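Local coordinates for protein aminofutalosine deaminase (Helicobacter pylori, PDB 7LKK) that deaminates aminofutalosine in the menaquinone pathway, acting as a metal-dependent hydrolase of the amidohydrolase family with a TIM-barrel fold, at residues L296-R304 with L339-L347; Q115-L126 with I141-L151. One frame throughout, in Å; residues are numbered along the deposited sequence.

Both contacts belong to the TIM barrel of the amidohydrolase family, and their centres lie about 22 Å apart. Their nearest atoms are about 7 Å from each other, so they do not touch. Contact 2 comes first along the chain: it joins helix 115-127 to helix 143-147 and the link beyond it, with strand 130-137 between the two segments. Contact 1 follows much later, joining the end of strand 294-298 and helix 300-305 to helix 338-348. The side chain of Ser302 in contact 1 lies about 5 Å from the bound inhibitor, whereas the side chain of Glu142 in contact 2 is about 9 Å from it. Contact 1 therefore borders the catalytic centre more closely.

Contact 1. Residues L296-R304 with L339-L347; sequences LITCPFSNR and LDELRAFLL
Glu341 turns its CG anti to the backbone N (chi1 -162°) and then bends at chi2 (68°), which brings its carboxylate slantwise over the CG and CD atoms of Pro300 and up to the amide of Phe301. In this part of the TIM barrel, strand 294-298 passes through Cys299, at the N-cap position, into the short helix 300-305, and helix 338-348 packs against that junction. The evidence for a specific fit is the bond from Phe301 N to Glu341 OE2, 3.0 Å long and nearly straight at 171°, which meets the oxygen on its syn side, somewhat out of the carboxylate plane. The same OE2 also accepts a hydrogen bond from a water, 2.6 Å away, and that water accepts from Ser302 N at 2.8 Å. One oxygen thus serves two amides of the first helical turn, that of Phe301 directly and that of Ser302 through the water, and the positive helix end would probably favour the ionised carboxylate. Asn333 holds the other oxygen, OE1, which fixes the rotation of the group. Ser302 in turn bonds through OG to the metal ligand Asp328, so this helix start is also second shell to the iron site. Apolar contacts complete the seam. Ala344 CB meets the edge of the Phe301 ring, 4.0 Å from CD2. Pro300 CG lies near the plane of the Phe345 ring and 3.8 Å from Phe345 CB, while Thr298 CG2 reaches Phe345 CE1 at 3.9 Å.

Contact 2. Residues Q115-L126 with I141-L151; sequences QGAIQNAIMAQL and IEVNLLKESPL
The carbonyl oxygen of Leu146, a residue whose CD2 lies against Ile122 CG1, is gripped twice by Ser149: by the backbone N at 3.0 Å and, in the conformer described, by OG at 2.6 Å. Ser149 is modelled in two conformers, so the hydroxyl bond and the ST turn, in which OG accepts from Leu151 N at 3.3 Å, are certain for that conformer alone. The backbone bond from Ser149 N draws the chain back at the end of helix 143-147, and Ser149 CB then comes to rest on Ile122 CG2.

Across the contact the interactions are chiefly apolar. Leu145 is the knob of a knobs-into-holes fit, sitting among Gln115, Ile118, Gln119 and Ile122 of helix 115-127. Its CG stands anti to the carbonyl carbon (chi1 -69°), which carries both methyls into the hole: CD1 lies 3.7 Å from Ile118 CG2 and 3.4 Å from Gln115 NE2 and also touches Gln119 CG, while CD2 lies nearest NE2 of Gln119, whose side chain crosses that of Leu145 at about a right angle. Ile122 CD1 reaches Leu145 CB at 3.8 Å. Gln115 is bent at chi2, and its OE1 comes to Ile141 CG2. Farther along, Leu126 CD2 meets Leu151 CD2 at 3.7 Å, and Pro150 CG touches both Leu126 methyls. Glu142 packs through its CB on Ile118 CD1, while its OE2 bonds to Ser137; Gln125 likewise turns its OE1 to Asn77.

The short helical segments cross at -36° with their axes 10.1 Å apart. Helices before and after strand 130-137, packed side by side in roughly the same direction, are characteristic of the outer helical layer of a TIM barrel.

Contact 1. Residues L296-R304 with L339-L347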
# COMPACT_ATOMS: atom_id res chain seq x y z
N LEU A 296 7.93 18.52 -10.43
CA LEU A 296 8.40 17.36 -9.69
C LEU A 296 7.40 16.21 -9.82
O LEU A 296 6.20 16.39 -9.58
CB LEU A 296 8.61 17.71 -8.22
CG LEU A 296 9.66 18.78 -7.91
CD1 LEU A 296 9.96 18.80 -6.42
CD2 LEU A 296 10.94 18.52 -8.70
N ILE A 297 7.90 15.04 -10.19
CA ILE A 297 7.10 13.82 -10.29
C ILE A 297 7.59 12.85 -9.23
O ILE A 297 8.80 12.62 -9.09
CB ILE A 297 7.20 13.20 -11.69
CG1 ILE A 297 7.08 14.27 -12.78
CG2 ILE A 297 6.14 12.12 -11.86
CD1 ILE A 297 5.72 14.94 -12.84
N THR A 298 6.66 12.29 -8.46
CA THR A 298 7.00 11.37 -7.39
C THR A 298 6.37 10.00 -7.65
O THR A 298 5.23 9.90 -8.10
CB THR A 298 6.55 11.92 -6.02
OG1 THR A 298 7.05 11.08 -4.98
CG2 THR A 298 5.03 12.03 -5.93
N CYS A 299 7.15 8.95 -7.40
CA CYS A 299 6.73 7.57 -7.62
C CYS A 299 6.94 6.80 -6.33
O CYS A 299 8.01 6.21 -6.11
CB CYS A 299 7.50 6.94 -8.78
SG CYS A 299 7.46 7.90 -10.32
N PRO A 300 5.94 6.77 -5.44
CA PRO A 300 6.17 6.21 -4.09
C PRO A 300 6.57 4.74 -4.07
O PRO A 300 7.46 4.37 -3.30
CB PRO A 300 4.82 6.45 -3.38
CG PRO A 300 3.84 6.77 -4.45
CD PRO A 300 4.61 7.39 -5.57
N PHE A 301 5.92 3.89 -4.86
CA PHE A 301 6.23 2.47 -4.79
C PHE A 301 7.61 2.17 -5.38
O PHE A 301 8.38 1.39 -4.81
CB PHE A 301 5.16 1.64 -5.49
CG PHE A 301 4.97 0.26 -4.91
CD1 PHE A 301 5.77 -0.79 -5.32
CD2 PHE A 301 4.01 0.03 -3.94
CE1 PHE A 301 5.60 -2.06 -4.78
CE2 PHE A 301 3.84 -1.23 -3.40
CZ PHE A 301 4.64 -2.28 -3.82
N SER A 302 7.93 2.80 -6.51
CA SER A 302 9.26 2.63 -7.09
C SER A 302 10.35 3.12 -6.13
O SER A 302 11.38 2.46 -5.98
CB SER A 302 9.35 3.38 -8.42
OG SER A 302 10.68 3.44 -8.89
N ASN A 303 10.12 4.26 -5.48
CA ASN A 303 11.10 4.78 -4.53
C ASN A 303 11.33 3.80 -3.38
O ASN A 303 12.46 3.65 -2.90
CB ASN A 303 10.64 6.13 -3.97
CG ASN A 303 10.66 7.23 -5.01
OD1 ASN A 303 11.22 7.08 -6.10
ND2 ASN A 303 10.05 8.36 -4.67
N ARG A 304 10.26 3.14 -2.92
CA ARG A 304 10.40 2.18 -1.83
C ARG A 304 11.16 0.94 -2.28
O ARG A 304 11.94 0.36 -1.51
CB ARG A 304 9.03 1.79 -1.28
CG ARG A 304 9.08 0.91 -0.04
CD ARG A 304 9.75 1.64 1.12
NE ARG A 304 9.95 0.78 2.28
CZ ARG A 304 11.12 0.29 2.65
NH1 ARG A 304 12.21 0.57 1.95
NH2 ARG A 304 11.21 -0.48 3.73
N LEU A 339 -4.70 4.38 -8.88
CA LEU A 339 -5.36 4.35 -7.58
C LEU A 339 -4.54 3.55 -6.57
O LEU A 339 -4.44 3.94 -5.40
CB LEU A 339 -6.76 3.77 -7.72
CG LEU A 339 -7.75 4.64 -8.50
CD1 LEU A 339 -8.98 3.84 -8.91
CD2 LEU A 339 -8.15 5.85 -7.68
N ASP A 340 -3.95 2.44 -7.00
CA ASP A 340 -3.03 1.71 -6.14
C ASP A 340 -1.83 2.57 -5.76
O ASP A 340 -1.39 2.57 -4.60
CB ASP A 340 -2.55 0.43 -6.83
CG ASP A 340 -3.64 -0.64 -6.90
OD1 ASP A 340 -4.71 -0.44 -6.31
OD2 ASP A 340 -3.40 -1.67 -7.57
N GLU A 341 -1.30 3.33 -6.72
CA GLU A 341 -0.16 4.20 -6.45
C GLU A 341 -0.52 5.29 -5.45
O GLU A 341 0.29 5.66 -4.60
CB GLU A 341 0.36 4.81 -7.75
CG GLU A 341 1.76 5.38 -7.66
CD GLU A 341 2.81 4.30 -7.48
OE1 GLU A 341 2.57 3.16 -7.92
OE2 GLU A 341 3.88 4.59 -6.90
N LEU A 342 -1.74 5.82 -5.56
CA LEU A 342 -2.17 6.87 -4.64
C LEU A 342 -2.31 6.34 -3.22
O LEU A 342 -1.97 7.04 -2.25
CB LEU A 342 -3.47 7.50 -5.12
CG LEU A 342 -3.35 8.26 -6.45
CD1 LEU A 342 -4.71 8.75 -6.93
CD2 LEU A 342 -2.36 9.41 -6.32
N ARG A 343 -2.81 5.11 -3.07
CA ARG A 343 -2.88 4.52 -1.74
C ARG A 343 -1.49 4.24 -1.18
O ARG A 343 -1.25 4.42 0.02
CB ARG A 343 -3.71 3.23 -1.77
CG ARG A 343 -5.21 3.48 -1.84
CD ARG A 343 -6.00 2.19 -1.79
NE ARG A 343 -5.97 1.48 -3.07
CZ ARG A 343 -6.83 1.70 -4.06
NH1 ARG A 343 -7.79 2.61 -3.93
NH2 ARG A 343 -6.73 1.00 -5.19
N ALA A 344 -0.56 3.80 -2.03
CA ALA A 344 0.83 3.67 -1.59
C ALA A 344 1.38 5.03 -1.16
O ALA A 344 2.12 5.13 -0.17
CB ALA A 344 1.69 3.06 -2.69
N PHE A 345 1.02 6.08 -1.90
CA PHE A 345 1.43 7.44 -1.56
C PHE A 345 0.93 7.83 -0.16
O PHE A 345 1.68 8.42 0.63
CB PHE A 345 0.89 8.40 -2.62
CG PHE A 345 1.29 9.83 -2.44
CD1 PHE A 345 2.56 10.27 -2.77
CD2 PHE A 345 0.37 10.76 -1.96
CE1 PHE A 345 2.92 11.60 -2.62
CE2 PHE A 345 0.72 12.09 -1.80
CZ PHE A 345 2.00 12.51 -2.13
N LEU A 346 -0.32 7.49 0.16
CA LEU A 346 -0.85 7.79 1.48
C LEU A 346 -0.06 7.06 2.57
O LEU A 346 0.14 7.60 3.66
CB LEU A 346 -2.33 7.43 1.55
CG LEU A 346 -3.27 8.17 0.61
CD1 LEU A 346 -4.71 7.69 0.78
CD2 LEU A 346 -3.18 9.68 0.82
N LEU A 347 0.39 5.84 2.28
CA LEU A 347 1.13 5.06 3.26
C LEU A 347 2.58 5.50 3.39
O LEU A 347 3.21 5.21 4.42
CB LEU A 347 1.09 3.58 2.88
CG LEU A 347 -0.28 2.90 2.91
CD1 LEU A 347 -0.21 1.53 2.27
CD2 LEU A 347 -0.79 2.80 4.34
O HOH W 1 6.06 4.09 -8.21

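Contact 2. Residues Q115-L126 with I141-L151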
# COMPACT_ATOMS: atom_id res chain seq x y z
N GLN A 115 4.03 -6.85 -26.64
CA GLN A 115 2.75 -6.22 -26.94
C GLN A 115 1.65 -6.67 -25.99
O GLN A 115 0.77 -5.88 -25.63
CB GLN A 115 2.37 -6.50 -28.39
CG GLN A 115 3.43 -6.09 -29.40
CD GLN A 115 3.84 -4.64 -29.28
OE1 GLN A 115 4.86 -4.31 -28.68
NE2 GLN A 115 3.03 -3.75 -29.84
N GLY A 116 1.67 -7.94 -25.58
CA GLY A 116 0.64 -8.43 -24.68
C GLY A 116 0.62 -7.69 -23.36
O GLY A 116 -0.43 -7.28 -22.87
N ALA A 117 1.80 -7.50 -22.75
CA ALA A 117 1.88 -6.78 -21.49
C ALA A 117 1.55 -5.31 -21.66
O ALA A 117 1.00 -4.69 -20.74
CB ALA A 117 3.27 -6.96 -20.87
N ILE A 118 1.87 -4.72 -22.81
CA ILE A 118 1.59 -3.30 -23.03
C ILE A 118 0.09 -3.06 -23.15
O ILE A 118 -0.44 -2.08 -22.62
CB ILE A 118 2.34 -2.79 -24.28
CG1 ILE A 118 3.85 -2.84 -24.05
CG2 ILE A 118 1.92 -1.37 -24.62
CD1 ILE A 118 4.66 -2.46 -25.27
N GLN A 119 -0.62 -3.95 -23.84
CA GLN A 119 -2.08 -3.83 -23.92
C GLN A 119 -2.72 -3.98 -22.55
O GLN A 119 -3.63 -3.22 -22.19
CB GLN A 119 -2.65 -4.87 -24.88
CG GLN A 119 -2.41 -4.58 -26.35
CD GLN A 119 -2.67 -5.80 -27.22
OE1 GLN A 119 -3.54 -6.61 -26.92
NE2 GLN A 119 -1.91 -5.92 -28.30
N ASN A 120 -2.26 -4.96 -21.76
CA ASN A 120 -2.73 -5.10 -20.38
C ASN A 120 -2.41 -3.86 -19.55
O ASN A 120 -3.23 -3.42 -18.74
CB ASN A 120 -2.12 -6.34 -19.74
CG ASN A 120 -2.70 -7.63 -20.29
OD1 ASN A 120 -3.79 -7.64 -20.86
ND2 ASN A 120 -1.96 -8.72 -20.12
N ALA A 121 -1.22 -3.28 -19.76
CA ALA A 121 -0.85 -2.07 -19.04
C ALA A 121 -1.76 -0.91 -19.42
O ALA A 121 -2.18 -0.12 -18.57
CB ALA A 121 0.61 -1.71 -19.32
N ILE A 122 -2.07 -0.79 -20.71
CA ILE A 122 -2.95 0.27 -21.17
C ILE A 122 -4.30 0.09 -20.52
O ILE A 122 -4.98 1.07 -20.14
CB ILE A 122 -3.08 0.23 -22.70
CG1 ILE A 122 -1.85 0.83 -23.36
CG2 ILE A 122 -4.37 0.94 -23.17
CD1 ILE A 122 -1.74 0.52 -24.82
N MET A 123 -4.75 -1.16 -20.44
CA MET A 123 -6.12 -1.28 -20.03
C MET A 123 -6.23 -1.03 -18.53
O MET A 123 -7.27 -0.56 -18.05
CB MET A 123 -6.72 -2.63 -20.41
CG MET A 123 -7.75 -2.54 -21.57
SD MET A 123 -8.72 -4.11 -21.59
CE MET A 123 -7.66 -5.48 -22.00
N ALA A 124 -5.19 -1.40 -17.78
CA ALA A 124 -5.07 -1.09 -16.35
C ALA A 124 -5.13 0.42 -16.09
O ALA A 124 -5.68 0.85 -15.07
CB ALA A 124 -3.74 -1.64 -15.79
N GLN A 125 -4.52 1.23 -16.97
CA GLN A 125 -4.65 2.68 -16.86
C GLN A 125 -6.10 3.12 -16.99
O GLN A 125 -6.66 3.78 -16.11
CB GLN A 125 -3.79 3.36 -17.94
CG GLN A 125 -2.31 3.02 -17.87
CD GLN A 125 -1.66 3.57 -16.62
OE1 GLN A 125 -1.30 4.75 -16.56
NE2 GLN A 125 -1.50 2.72 -15.62
N LEU A 126 -6.75 2.72 -18.09
CA LEU A 126 -8.10 3.17 -18.37
C LEU A 126 -9.08 2.76 -17.28
O LEU A 126 -9.90 3.56 -16.83
CB LEU A 126 -8.56 2.63 -19.73
CG LEU A 126 -7.84 3.21 -20.95
CD1 LEU A 126 -8.00 2.28 -22.14
CD2 LEU A 126 -8.36 4.60 -21.27
N ILE A 141 8.44 1.12 -28.99
CA ILE A 141 7.75 -0.15 -29.19
C ILE A 141 6.30 -0.09 -28.71
O ILE A 141 5.45 -0.84 -29.19
CB ILE A 141 8.55 -1.28 -28.51
CG1 ILE A 141 9.91 -1.45 -29.18
CG2 ILE A 141 7.80 -2.61 -28.56
CD1 ILE A 141 10.81 -2.46 -28.50
N GLU A 142 5.99 0.82 -27.79
CA GLU A 142 4.64 0.95 -27.25
C GLU A 142 3.79 1.97 -27.99
O GLU A 142 2.59 2.07 -27.71
CB GLU A 142 4.70 1.32 -25.77
CG GLU A 142 5.04 2.78 -25.52
CD GLU A 142 6.53 3.03 -25.45
OE1 GLU A 142 7.04 3.27 -24.33
OE2 GLU A 142 7.19 2.99 -26.51
N VAL A 143 4.38 2.73 -28.92
CA VAL A 143 3.68 3.87 -29.51
C VAL A 143 2.46 3.41 -30.31
O VAL A 143 1.39 4.04 -30.25
CB VAL A 143 4.65 4.70 -30.38
CG1 VAL A 143 3.90 5.79 -31.13
CG2 VAL A 143 5.75 5.30 -29.52
N ASN A 144 2.61 2.33 -31.09
CA ASN A 144 1.51 1.88 -31.94
C ASN A 144 0.26 1.56 -31.13
O ASN A 144 -0.84 2.00 -31.47
CB ASN A 144 1.96 0.66 -32.75
CG ASN A 144 2.82 1.03 -33.94
OD1 ASN A 144 2.89 2.20 -34.33
ND2 ASN A 144 3.50 0.04 -34.51
N LEU A 145 0.42 0.79 -30.05
CA LEU A 145 -0.73 0.45 -29.22
C LEU A 145 -1.32 1.68 -28.55
O LEU A 145 -2.54 1.81 -28.43
CB LEU A 145 -0.32 -0.59 -28.18
CG LEU A 145 -0.01 -1.98 -28.74
CD1 LEU A 145 0.52 -2.90 -27.66
CD2 LEU A 145 -1.25 -2.57 -29.39
N LEU A 146 -0.46 2.61 -28.12
CA LEU A 146 -0.94 3.86 -27.53
C LEU A 146 -1.80 4.64 -28.51
O LEU A 146 -2.86 5.17 -28.14
CB LEU A 146 0.25 4.71 -27.08
CG LEU A 146 0.88 4.38 -25.73
CD1 LEU A 146 2.04 5.32 -25.43
CD2 LEU A 146 -0.15 4.44 -24.61
N LYS A 147 -1.37 4.74 -29.77
CA LYS A 147 -2.11 5.54 -30.75
C LYS A 147 -3.52 5.02 -30.98
O LYS A 147 -4.47 5.81 -31.04
CB LYS A 147 -1.34 5.60 -32.07
CG LYS A 147 -0.14 6.53 -32.04
CD LYS A 147 0.25 6.98 -33.45
CE LYS A 147 -0.91 7.69 -34.13
NZ LYS A 147 -0.48 8.44 -35.33
N GLU A 148 -3.70 3.70 -31.09
CA GLU A 148 -5.05 3.18 -31.27
C GLU A 148 -5.77 2.94 -29.95
O GLU A 148 -6.86 2.36 -29.95
CB GLU A 148 -5.06 1.91 -32.13
CG GLU A 148 -3.87 1.00 -32.08
CD GLU A 148 -4.07 -0.21 -32.98
OE1 GLU A 148 -4.90 -1.07 -32.63
OE2 GLU A 148 -3.42 -0.28 -34.04
N SER A 149 -5.19 3.37 -28.84
CA SER A 149 -5.93 3.44 -27.59
C SER A 149 -6.60 4.80 -27.47
O SER A 149 -6.19 5.76 -28.13
CB SER A 149 -5.00 3.20 -26.41
OG SER A 149 -4.29 4.38 -26.07
N PRO A 150 -7.65 4.92 -26.65
CA PRO A 150 -8.27 6.24 -26.44
C PRO A 150 -7.47 7.15 -25.52
O PRO A 150 -7.91 8.29 -25.28
CB PRO A 150 -9.63 5.89 -25.82
CG PRO A 150 -9.42 4.57 -25.18
CD PRO A 150 -8.42 3.83 -26.02
N LEU A 151 -6.33 6.70 -25.01
CA LEU A 151 -5.54 7.50 -24.08
C LEU A 151 -4.92 8.71 -24.78
O LEU A 151 -4.49 8.64 -25.93
CB LEU A 151 -4.42 6.65 -23.47
CG LEU A 151 -4.78 5.70 -22.33
CD1 LEU A 151 -3.63 4.74 -22.07
CD2 LEU A 151 -5.13 6.48 -21.08